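Local coordinates for protein beta-galactosidase (Bacillus circulans, PDB 4MAD) that probably hydrolyses terminal non-reducing beta-D-galactose residues from beta-D-galactosides, as a family 35 glycoside hydrolase, at residues G366-L371 with F395-T400; S16-D21 with K29-L34. All blocks are in the same frame, centred on the assembly; numbering follows the deposited sequence.

Interaction 1 (G366-L371 with F395-T400); sequences GLLDSL and FIVYET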
ATOM      1  N   GLY A 366     -13.660 -22.945 -11.300  1.00 20.75           N
ATOM      2  CA  GLY A 366     -14.347 -22.475 -10.122  1.00 18.90           C
ATOM      3  C   GLY A 366     -13.506 -22.535  -8.879  1.00 20.10           C
ATOM      4  O   GLY A 366     -12.933 -23.531  -8.574  1.00 20.96           O
ATOM      5  N   LEU A 367     -13.487 -21.449  -8.142  1.00 19.41           N
ATOM      6  CA  LEU A 367     -12.672 -21.349  -6.970  1.00 18.34           C
ATOM      7  C   LEU A 367     -13.067 -22.412  -5.922  1.00 18.10           C
ATOM      8  O   LEU A 367     -12.259 -23.088  -5.426  1.00 18.03           O
ATOM      9  CB  LEU A 367     -12.850 -19.975  -6.368  1.00 16.40           C
ATOM     10  CG  LEU A 367     -12.034 -19.635  -5.157  1.00 21.38           C
ATOM     11  CD1 LEU A 367     -11.904 -18.161  -4.951  1.00 26.91           C
ATOM     12  CD2 LEU A 367     -12.598 -20.185  -3.999  1.00 26.92           C
ATOM     13  N   LEU A 368     -14.348 -22.555  -5.679  1.00 18.61           N
ATOM     14  CA  LEU A 368     -14.866 -23.537  -4.770  1.00 17.74           C
ATOM     15  C   LEU A 368     -14.616 -24.992  -5.209  1.00 21.18           C
ATOM     16  O   LEU A 368     -14.755 -25.918  -4.450  1.00 20.84           O
ATOM     17  CB  LEU A 368     -16.339 -23.288  -4.537  1.00 19.54           C
ATOM     18  CG  LEU A 368     -16.649 -22.077  -3.689  1.00 16.58           C
ATOM     19  CD1 LEU A 368     -18.099 -21.891  -3.529  1.00 18.52           C
ATOM     20  CD2 LEU A 368     -16.000 -22.140  -2.392  1.00 19.22           C
ATOM     21  N   ASP A 369     -14.335 -25.137  -6.480  1.00 21.80           N
ATOM     22  CA  ASP A 369     -13.984 -26.392  -7.075  1.00 24.64           C
ATOM     23  C   ASP A 369     -12.491 -26.598  -7.137  1.00 24.74           C
ATOM     24  O   ASP A 369     -12.049 -27.598  -7.622  1.00 25.46           O
ATOM     25  CB  ASP A 369     -14.555 -26.496  -8.474  1.00 25.08           C
ATOM     26  CG  ASP A 369     -16.051 -26.467  -8.487  1.00 33.35           C
ATOM     27  OD1 ASP A 369     -16.655 -27.081  -7.631  1.00 32.22           O
ATOM     28  OD2 ASP A 369     -16.614 -25.823  -9.348  1.00 37.31           O
ATOM     29  N   SER A 370     -11.726 -25.635  -6.687  1.00 21.07           N
ATOM     30  CA  SER A 370     -10.284 -25.727  -6.693  1.00 19.69           C
ATOM     31  C   SER A 370      -9.576 -25.738  -5.333  1.00 20.98           C
ATOM     32  O   SER A 370      -8.416 -25.535  -5.253  1.00 19.35           O
ATOM     33  CB  SER A 370      -9.742 -24.602  -7.578  1.00 21.73           C
ATOM     34  OG  SER A 370     -10.336 -24.660  -8.839  1.00 21.73           O
ATOM     35  N   LEU A 371     -10.294 -25.971  -4.250  1.00 20.17           N
ATOM     36  CA  LEU A 371      -9.732 -25.619  -2.974  1.00 18.36           C
ATOM     37  C   LEU A 371      -8.394 -26.293  -2.601  1.00 19.42           C
ATOM     38  O   LEU A 371      -7.487 -25.642  -2.214  1.00 18.67           O
ATOM     39  CB  LEU A 371     -10.782 -25.782  -1.879  1.00 19.72           C
ATOM     40  CG  LEU A 371     -11.978 -24.854  -2.042  1.00 18.73           C
ATOM     41  CD1 LEU A 371     -13.076 -25.154  -1.117  1.00 22.93           C
ATOM     42  CD2 LEU A 371     -11.630 -23.417  -1.946  1.00 23.63           C
ATOM     43  N   PHE A 395      -7.989 -14.051   0.203  1.00 15.26           N
ATOM     44  CA  PHE A 395      -9.341 -14.537   0.395  1.00 15.37           C
ATOM     45  C   PHE A 395      -9.237 -15.746   1.311  1.00 15.70           C
ATOM     46  O   PHE A 395      -8.210 -16.327   1.418  1.00 15.45           O
ATOM     47  CB  PHE A 395      -9.966 -14.980  -0.933  1.00 16.64           C
ATOM     48  CG  PHE A 395     -10.109 -13.889  -1.959  1.00 15.70           C
ATOM     49  CD1 PHE A 395     -11.287 -13.225  -2.107  1.00 14.94           C
ATOM     50  CD2 PHE A 395      -9.071 -13.546  -2.789  1.00 17.17           C
ATOM     51  CE1 PHE A 395     -11.424 -12.241  -2.995  1.00 18.43           C
ATOM     52  CE2 PHE A 395      -9.230 -12.562  -3.696  1.00 17.32           C
ATOM     53  CZ  PHE A 395     -10.394 -11.911  -3.791  1.00 20.01           C
ATOM     54  N   ILE A 396     -10.314 -16.060   1.980  1.00 15.62           N
ATOM     55  CA  ILE A 396     -10.356 -17.234   2.820  1.00 15.50           C
ATOM     56  C   ILE A 396     -11.760 -17.793   2.799  1.00 15.96           C
ATOM     57  O   ILE A 396     -12.687 -17.086   2.859  1.00 14.54           O
ATOM     58  CB  ILE A 396      -9.873 -16.923   4.237  1.00 14.31           C
ATOM     59  CG1 ILE A 396      -9.961 -18.144   5.124  1.00 16.55           C
ATOM     60  CG2 ILE A 396     -10.653 -15.850   4.818  1.00 14.04           C
ATOM     61  CD1 ILE A 396      -9.266 -18.002   6.323  1.00 16.44           C
ATOM     62  N   VAL A 397     -11.849 -19.091   2.682  1.00 16.32           N
ATOM     63  CA  VAL A 397     -13.118 -19.722   2.665  1.00 16.54           C
ATOM     64  C   VAL A 397     -13.347 -20.407   4.018  1.00 17.32           C
ATOM     65  O   VAL A 397     -12.537 -21.127   4.470  1.00 18.23           O
ATOM     66  CB  VAL A 397     -13.223 -20.806   1.596  1.00 17.13           C
ATOM     67  CG1 VAL A 397     -14.517 -21.469   1.652  1.00 18.87           C
ATOM     68  CG2 VAL A 397     -13.010 -20.250   0.258  1.00 21.23           C
ATOM     69  N   TYR A 398     -14.497 -20.138   4.597  1.00 15.84           N
ATOM     70  CA  TYR A 398     -14.911 -20.697   5.860  1.00 17.07           C
ATOM     71  C   TYR A 398     -16.116 -21.622   5.583  1.00 17.88           C
ATOM     72  O   TYR A 398     -16.990 -21.267   4.885  1.00 14.36           O
ATOM     73  CB  TYR A 398     -15.388 -19.645   6.856  1.00 16.35           C
ATOM     74  CG  TYR A 398     -14.375 -18.665   7.416  1.00 20.95           C
ATOM     75  CD1 TYR A 398     -13.766 -18.882   8.637  1.00 17.89           C
ATOM     76  CD2 TYR A 398     -14.092 -17.482   6.785  1.00 18.10           C
ATOM     77  CE1 TYR A 398     -12.891 -17.981   9.149  1.00 16.11           C
ATOM     78  CE2 TYR A 398     -13.236 -16.617   7.315  1.00 18.41           C
ATOM     79  CZ  TYR A 398     -12.624 -16.862   8.498  1.00 16.33           C
ATOM     80  OH  TYR A 398     -11.777 -15.999   9.014  1.00 18.58           O
ATOM     81  N   GLU A 399     -16.076 -22.826   6.123  1.00 17.13           N
ATOM     82  CA  GLU A 399     -17.021 -23.845   5.755  1.00 19.49           C
ATOM     83  C   GLU A 399     -17.474 -24.655   6.997  1.00 18.54           C
ATOM     84  O   GLU A 399     -16.672 -25.025   7.795  1.00 19.32           O
ATOM     85  CB  GLU A 399     -16.338 -24.733   4.738  1.00 21.34           C
ATOM     86  CG  GLU A 399     -16.946 -25.984   4.318  1.00 29.18           C
ATOM     87  CD  GLU A 399     -16.175 -26.599   3.120  1.00 36.88           C
ATOM     88  OE1 GLU A 399     -15.479 -27.591   3.290  1.00 36.16           O
ATOM     89  OE2 GLU A 399     -16.204 -26.027   2.038  1.00 34.32           O
ATOM     90  N   THR A 400     -18.767 -24.881   7.124  1.00 19.05           N
ATOM     91  CA  THR A 400     -19.304 -25.659   8.225  1.00 22.15           C
ATOM     92  C   THR A 400     -20.590 -26.303   7.796  1.00 23.53           C
ATOM     93  O   THR A 400     -21.235 -25.829   6.903  1.00 21.53           O
ATOM     94  CB  THR A 400     -19.563 -24.829   9.480  1.00 22.59           C
ATOM     95  OG1 THR A 400     -19.751 -25.670  10.624  1.00 22.85           O
ATOM     96  CG2 THR A 400     -20.751 -23.988   9.291  1.00 23.02           C
TER

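Interaction 2 (S16-D21 with K29-L34); sequences SQLTYD and KEIRLL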
ATOM      1  N   SER A  16      30.225  13.419   4.696  1.00 43.57           N
ATOM      2  CA  SER A  16      29.160  14.402   4.686  1.00 41.64           C
ATOM      3  C   SER A  16      28.209  14.249   5.863  1.00 39.33           C
ATOM      4  O   SER A  16      27.956  13.155   6.284  1.00 40.75           O
ATOM      5  CB  SER A  16      28.374  14.291   3.424  1.00 42.88           C
ATOM      6  OG  SER A  16      29.173  14.678   2.360  1.00 49.04           O
ATOM      7  N   GLN A  17      27.745  15.352   6.413  1.00 33.90           N
ATOM      8  CA  GLN A  17      26.736  15.321   7.456  1.00 31.10           C
ATOM      9  C   GLN A  17      25.728  16.440   7.287  1.00 29.13           C
ATOM     10  O   GLN A  17      26.119  17.560   7.175  1.00 28.05           O
ATOM     11  CB  GLN A  17      27.373  15.470   8.821  1.00 31.67           C
ATOM     12  CG  GLN A  17      26.366  15.599   9.929  1.00 33.50           C
ATOM     13  CD  GLN A  17      26.972  15.763  11.305  1.00 37.22           C
ATOM     14  OE1 GLN A  17      28.132  15.958  11.452  1.00 36.29           O
ATOM     15  NE2 GLN A  17      26.172  15.661  12.287  1.00 32.57           N
ATOM     16  N   LEU A  18      24.443  16.139   7.329  1.00 23.31           N
ATOM     17  CA  LEU A  18      23.434  17.164   7.336  1.00 23.35           C
ATOM     18  C   LEU A  18      23.180  17.635   8.735  1.00 22.36           C
ATOM     19  O   LEU A  18      22.882  16.870   9.570  1.00 22.87           O
ATOM     20  CB  LEU A  18      22.110  16.640   6.776  1.00 22.96           C
ATOM     21  CG  LEU A  18      20.967  17.642   6.703  1.00 20.91           C
ATOM     22  CD1 LEU A  18      21.191  18.675   5.628  1.00 27.30           C
ATOM     23  CD2 LEU A  18      19.641  16.983   6.530  1.00 18.02           C
ATOM     24  N   THR A  19      23.288  18.928   8.937  1.00 24.23           N
ATOM     25  CA  THR A  19      23.000  19.537  10.232  1.00 25.97           C
ATOM     26  C   THR A  19      22.229  20.809  10.005  1.00 27.10           C
ATOM     27  O   THR A  19      21.880  21.109   8.921  1.00 25.75           O
ATOM     28  CB  THR A  19      24.267  19.906  11.020  1.00 27.54           C
ATOM     29  OG1 THR A  19      24.955  20.924  10.328  1.00 26.09           O
ATOM     30  CG2 THR A  19      25.146  18.761  11.152  1.00 25.09           C
ATOM     31  N   TYR A  20      21.912  21.498  11.070  1.00 26.49           N
ATOM     32  CA  TYR A  20      21.314  22.789  10.921  1.00 30.03           C
ATOM     33  C   TYR A  20      21.443  23.753  12.046  1.00 32.56           C
ATOM     34  O   TYR A  20      21.388  23.391  13.187  1.00 32.94           O
ATOM     35  CB  TYR A  20      19.780  22.707  10.825  1.00 30.13           C
ATOM     36  CG  TYR A  20      19.089  22.176  12.027  1.00 29.49           C
ATOM     37  CD1 TYR A  20      18.643  23.005  13.033  1.00 31.42           C
ATOM     38  CD2 TYR A  20      18.868  20.847  12.159  1.00 34.10           C
ATOM     39  CE1 TYR A  20      17.995  22.505  14.117  1.00 32.12           C
ATOM     40  CE2 TYR A  20      18.271  20.335  13.248  1.00 35.59           C
ATOM     41  CZ  TYR A  20      17.833  21.171  14.225  1.00 32.42           C
ATOM     42  OH  TYR A  20      17.232  20.667  15.269  1.00 34.22           O
ATOM     43  N   ASP A  21      21.576  25.005  11.691  1.00 37.10           N
ATOM     44  CA  ASP A  21      21.423  25.969  12.722  1.00 41.16           C
ATOM     45  C   ASP A  21      20.358  27.050  12.717  1.00 41.19           C
ATOM     46  O   ASP A  21      19.533  27.114  13.591  1.00 42.92           O
ATOM     47  CB  ASP A  21      22.591  26.897  12.846  1.00 43.36           C
ATOM     48  CG  ASP A  21      23.087  27.364  11.545  1.00 48.94           C
ATOM     49  OD1 ASP A  21      22.317  27.898  10.742  1.00 54.46           O
ATOM     50  OD2 ASP A  21      24.286  27.214  11.339  1.00 57.06           O
ATOM     51  N   LYS A  29      28.050  24.021   3.527  1.00 40.64           N
ATOM     52  CA  LYS A  29      27.271  24.963   2.811  1.00 37.48           C
ATOM     53  C   LYS A  29      25.825  24.907   3.185  1.00 35.18           C
ATOM     54  O   LYS A  29      25.333  23.874   3.523  1.00 34.30           O
ATOM     55  CB  LYS A  29      27.390  24.623   1.365  1.00 39.76           C
ATOM     56  CG  LYS A  29      26.781  25.586   0.465  1.00 45.06           C
ATOM     57  CD  LYS A  29      27.001  25.198  -0.937  1.00 52.78           C
ATOM     58  CE  LYS A  29      28.463  24.952  -1.224  1.00 55.64           C
ATOM     59  NZ  LYS A  29      29.147  24.377  -0.088  1.00 53.20           N
ATOM     60  N   GLU A  30      25.148  26.021   3.062  1.00 31.29           N
ATOM     61  CA  GLU A  30      23.715  26.015   3.151  1.00 30.85           C
ATOM     62  C   GLU A  30      23.138  25.200   2.029  1.00 27.19           C
ATOM     63  O   GLU A  30      23.671  25.179   0.959  1.00 25.99           O
ATOM     64  CB  GLU A  30      23.155  27.412   3.155  1.00 30.05           C
ATOM     65  CG  GLU A  30      23.799  28.235   4.197  1.00 42.00           C
ATOM     66  CD  GLU A  30      23.075  29.500   4.546  1.00 51.19           C
ATOM     67  OE1 GLU A  30      22.199  29.920   3.786  1.00 54.51           O
ATOM     68  OE2 GLU A  30      23.399  30.059   5.588  1.00 50.91           O
ATOM     69  N   ILE A  31      22.070  24.475   2.358  1.00 23.69           N
ATOM     70  CA  ILE A  31      21.333  23.712   1.391  1.00 21.43           C
ATOM     71  C   ILE A  31      19.835  23.883   1.631  1.00 21.82           C
ATOM     72  O   ILE A  31      19.388  24.002   2.731  1.00 22.00           O
ATOM     73  CB  ILE A  31      21.659  22.244   1.490  1.00 22.45           C
ATOM     74  CG1 ILE A  31      20.981  21.464   0.377  1.00 21.61           C
ATOM     75  CG2 ILE A  31      21.284  21.703   2.802  1.00 23.99           C
ATOM     76  CD1 ILE A  31      21.656  20.272  -0.006  1.00 28.90           C
ATOM     77  N   ARG A  32      19.062  23.875   0.580  1.00 22.17           N
ATOM     78  CA  ARG A  32      17.636  23.764   0.733  1.00 20.43           C
ATOM     79  C   ARG A  32      17.297  22.360   0.248  1.00 18.30           C
ATOM     80  O   ARG A  32      17.647  22.021  -0.810  1.00 21.24           O
ATOM     81  CB  ARG A  32      16.912  24.788  -0.115  1.00 22.59           C
ATOM     82  CG  ARG A  32      15.475  24.844   0.143  1.00 21.71           C
ATOM     83  CD  ARG A  32      14.744  25.335  -1.017  1.00 24.52           C
ATOM     84  NE  ARG A  32      14.995  26.720  -1.317  1.00 24.07           N
ATOM     85  CZ  ARG A  32      14.227  27.737  -0.952  1.00 32.86           C
ATOM     86  NH1 ARG A  32      13.124  27.576  -0.243  1.00 22.41           N
ATOM     87  NH2 ARG A  32      14.566  28.943  -1.335  1.00 34.95           N
ATOM     88  N   LEU A  33      16.634  21.552   1.051  1.00 18.52           N
ATOM     89  CA  LEU A  33      16.270  20.225   0.601  1.00 16.21           C
ATOM     90  C   LEU A  33      15.043  20.314  -0.256  1.00 19.20           C
ATOM     91  O   LEU A  33      14.002  20.787   0.166  1.00 17.16           O
ATOM     92  CB  LEU A  33      16.074  19.259   1.763  1.00 17.97           C
ATOM     93  CG  LEU A  33      17.303  19.157   2.637  1.00 19.74           C
ATOM     94  CD1 LEU A  33      17.045  18.554   3.917  1.00 22.89           C
ATOM     95  CD2 LEU A  33      18.381  18.427   1.957  1.00 19.62           C
ATOM     96  N   LEU A  34      15.206  19.844  -1.471  1.00 18.96           N
ATOM     97  CA  LEU A  34      14.119  19.703  -2.360  1.00 18.88           C
ATOM     98  C   LEU A  34      14.041  18.215  -2.601  1.00 19.22           C
ATOM     99  O   LEU A  34      14.814  17.733  -3.377  1.00 19.43           O
ATOM    100  CB  LEU A  34      14.423  20.413  -3.666  1.00 16.32           C
ATOM    101  CG  LEU A  34      14.477  21.933  -3.593  1.00 20.49           C
ATOM    102  CD1 LEU A  34      14.796  22.498  -4.903  1.00 16.20           C
ATOM    103  CD2 LEU A  34      13.197  22.458  -3.130  1.00 17.80           C
TER

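Interaction 1 (G366-L371 with F395-T400)
Gly366 O is gripped by two donors and so fixes the tight turn from which Leu367, Leu368 and Leu371 reach Val397. Ser370 OG gives Gly366 O its shorter bond, 2.8 Å, arriving well above the carbonyl plane with a C=O...OG angle of 138°. Asp369 N binds the same Gly366 O at 3.0 Å from the opposite face, and Ser370 N follows with a bond to Leu367 O at 2.9 Å. The chain is thereby coiled tightly, and its three leucines converge on one valine. Leu371 makes the nearest approach: its CD2 comes within 4.1 Å of Val397 CG2, the two side chains crossing at about a right angle. Leu367 CD2 meets the same methyl, Val397 CG2, at 4.3 Å. The other branch, Val397 CG1, faces Leu368 CD2 at 4.4 Å. With chi1 of Val397 at 177°, CG1 lies anti to the backbone N and CG2 anti to the carbonyl carbon, which turns CG2 to Leu367 and Leu371 and CG1 to Leu368. The touch is light and wholly apolar. Next to it, the carboxylate of Glu399 is held by Tyr491 OH on OE1 and Gln453 NE2 on OE2. Val397 also rests on Leu493, while Leu368 continues onto Gln453 and Ile455. The turn leaves strand 357-366 and leads into helix 371-374, over strand 395-403, which runs between strands 488-493 and 449-457; the contact sets the connection out of the eight-stranded antiparallel sheet against strand 395-403 of the six-stranded sheet.

Interaction 2 (S16-D21 with K29-L34)
Leu18 and Ile31 have the nearest CA atoms across the two segments, 9.1 Å apart, because strand 24-26 runs between strands 18-20 and 29-30 and pairs antiparallel with both. The gap is bridged by side chains, with Leu18 serving both partners through its two methyl branches. Its CG lies anti to the backbone N (chi1 -179°), which extends the fork toward the other segment. Leu18 CD1 meets Ile31 CG2 at 4.1 Å, the side chains crossing nearly perpendicularly; Leu18 CD2 reaches Leu33 CD1 at 4.0 Å, tip to tip. The three strands form a small antiparallel meander in chain order, its last strand, 29-30, only weakly bonded, and Phe24 of its middle strand touches Leu18, Ile31 and Leu33 alike. Past residues 31-33 the chain enters strand 34-38, the first of the eight parallel strands of the TIM barrel. Leu18 also packs on Leu197, at the start of strand 197-202, which places the meander by the N-terminal ends of the barrel strands, the end away from the catalytic face in this fold. Leu33 is tied to the last barrel strand by a backbone bond with Val282, and Leu33 N is bonded to Ser281 OG.

In the fold
Both contacts are purely apolar between their segments, but they hold different elements on opposite sides of the chain's centre, with their own centres 56 Å apart. Interaction 2 is local: it joins the first strand of an N-terminal meander to the chain entering the barrel, at the barrel's N-terminal end, and its leucines are buried. Interaction 1 comes later in the chain and is only partly buried; there a bonded turn, leaving one sheet, packs on a strand of another. The valine of 395-400 collects several leucines in one case, whereas in the other a leucine of 16-21 splits between two partners. Neither contact adjoins the predicted catalytic glutamates, Glu171 and Glu247.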